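Local coordinates for uncharacterized protein (Treponema denticola ATCC 35404, PDB 6R9N), which senses iron(II) and oxygen for bacterial chemotaxis through a di-iron centre, in a metallo-beta-lactamase-like fold, that stabilises an iron-peroxy species, at residues Asp167-Ala171 / Pro223-Tyr229. Residues are numbered along the deposited sequence; the frame is centred on the assembly and turned at random.
Sequences DIGAA and PQHGAIY. With FE (Fe (III) ion), chain C; FE (Fe (III) ion), chain D; PER (peroxide ion), chain E; O (oxygen atom), chain F.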
# COMPACT_ATOMS: atom_id res chain seq x y z
N ASP A 167 -0.22 11.17 0.96
CA ASP A 167 -1.37 11.03 1.85
C ASP A 167 -1.32 11.97 3.05
O ASP A 167 -2.30 12.07 3.79
CB ASP A 167 -1.48 9.59 2.37
CG ASP A 167 -2.04 8.64 1.35
OD1 ASP A 167 -2.71 9.09 0.40
OD2 ASP A 167 -1.79 7.43 1.49
N ILE A 168 -0.18 12.62 3.30
CA ILE A 168 -0.07 13.48 4.46
C ILE A 168 -0.86 14.77 4.21
O ILE A 168 -0.70 15.42 3.17
CB ILE A 168 1.41 13.74 4.79
CG1 ILE A 168 2.09 12.40 5.11
CG2 ILE A 168 1.56 14.68 5.98
CD1 ILE A 168 3.60 12.42 4.99
N GLY A 169 -1.74 15.11 5.14
CA GLY A 169 -2.67 16.21 4.95
C GLY A 169 -3.95 15.83 4.24
O GLY A 169 -4.83 16.68 4.11
N ALA A 170 -4.09 14.57 3.82
CA ALA A 170 -5.24 14.17 3.02
C ALA A 170 -6.53 14.38 3.79
O ALA A 170 -6.62 14.09 4.98
CB ALA A 170 -5.12 12.71 2.61
N ALA A 171 -7.54 14.87 3.08
CA ALA A 171 -8.92 14.87 3.56
C ALA A 171 -9.66 13.78 2.80
O ALA A 171 -9.54 13.68 1.57
CB ALA A 171 -9.57 16.24 3.35
N PRO A 223 -1.85 17.93 -0.73
CA PRO A 223 -1.96 16.49 -0.52
C PRO A 223 -2.58 15.77 -1.72
O PRO A 223 -3.11 16.38 -2.66
CB PRO A 223 -2.88 16.39 0.71
CG PRO A 223 -3.79 17.60 0.59
CD PRO A 223 -2.98 18.68 -0.14
N GLN A 224 -2.50 14.45 -1.67
CA GLN A 224 -3.07 13.60 -2.69
C GLN A 224 -4.59 13.50 -2.59
O GLN A 224 -5.23 12.97 -3.51
CB GLN A 224 -2.41 12.21 -2.59
CG GLN A 224 -2.50 11.35 -3.83
CD GLN A 224 -3.12 10.01 -3.52
OE1 GLN A 224 -2.84 9.40 -2.48
NE2 GLN A 224 -3.97 9.53 -4.43
N HIS A 225 -5.19 13.98 -1.49
CA HIS A 225 -6.65 14.05 -1.33
C HIS A 225 -7.02 15.35 -0.62
O HIS A 225 -6.46 15.66 0.43
CB HIS A 225 -7.21 12.88 -0.51
CG HIS A 225 -6.65 11.54 -0.88
ND1 HIS A 225 -7.20 10.75 -1.87
CD2 HIS A 225 -5.62 10.83 -0.36
CE1 HIS A 225 -6.52 9.62 -1.96
NE2 HIS A 225 -5.55 9.65 -1.06
N GLY A 226 -7.99 16.08 -1.18
CA GLY A 226 -8.56 17.22 -0.48
C GLY A 226 -7.81 18.50 -0.74
O GLY A 226 -6.80 18.55 -1.45
N ALA A 227 -8.30 19.56 -0.11
CA ALA A 227 -7.85 20.91 -0.42
C ALA A 227 -6.43 21.15 0.09
O ALA A 227 -5.92 20.44 0.97
CB ALA A 227 -8.81 21.95 0.17
N ILE A 228 -5.82 22.19 -0.46
CA ILE A 228 -4.41 22.54 -0.29
C ILE A 228 -4.25 23.50 0.89
O ILE A 228 -5.07 24.41 1.06
CB ILE A 228 -3.86 23.15 -1.59
CG1 ILE A 228 -3.82 22.10 -2.70
CG2 ILE A 228 -2.47 23.79 -1.37
CD1 ILE A 228 -4.06 22.65 -4.10
N TYR A 229 -3.20 23.31 1.68
CA TYR A 229 -2.87 24.22 2.77
C TYR A 229 -1.91 25.29 2.27
O TYR A 229 -0.89 24.98 1.66
CB TYR A 229 -2.22 23.45 3.94
CG TYR A 229 -3.01 22.24 4.39
CD1 TYR A 229 -2.90 21.02 3.72
CD2 TYR A 229 -3.86 22.31 5.48
CE1 TYR A 229 -3.63 19.91 4.14
CE2 TYR A 229 -4.59 21.21 5.90
CZ TYR A 229 -4.47 20.01 5.21
OH TYR A 229 -5.21 18.92 5.61
FE FE C . -4.02 8.04 -1.02
FE FE D . -2.14 5.60 0.53
O1 PER E . -4.92 6.94 0.77
O2 PER E . -4.26 5.74 1.39
O O F . -2.79 6.38 -1.29
O HOH W 1 -6.84 18.57 2.63
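Asp-167, Gln-224 and His-225 converge on one iron(III) ion: Asp-167 OD1 and His-225 NE2 each lie 2.2 Å from it, and Gln-224 OE1 2.3 Å. The short separation of Asp-167 OD1 from Gln-224 OE1, 2.9 Å, thus reflects shared coordination, and the two side chains run side by side with carboxylate and amide planes 33° apart. Asp-167 OD2 binds the second iron at 2.1 Å, making this carboxylate a bridge alongside the peroxide and the lone oxygen atom. Asp-84 completes the first site; His-80, Asp-82 and His-148 complete the second, a di-iron site of the metallo-beta-lactamase-like ODP family. His-225 CG lies beside the backbone N (chi1 -44°), which carries NE2 to the iron with Asp-167 OD1 in the ring plane; ND1 is hydrogen-bonded to Gln-34 O, fixing the ring's rotation.

Behind the metals, the backbone Ala-171 N donates to His-225 O (N-H...O angle 162°). Gly-169 O, in the type II turn Asp-167 to Ala-170, accepts a hydrogen bond from Tyr-229 OH at 2.7 Å and another from a water that also donates to Ala-227 O. Ala-170 CB meets the His-225 ring edge at CD2 (3.6 Å), and Pro-223 CB lies 3.4 Å from Ile-168 O.

Both loops leave neighbouring parallel strands, 162-164 and 220-222; Tyr-229 begins strand 229-230, antiparallel to 220-222. Helix 185-199 packs on Ala-171 and Tyr-229, and helix 232-242 on Ile-168.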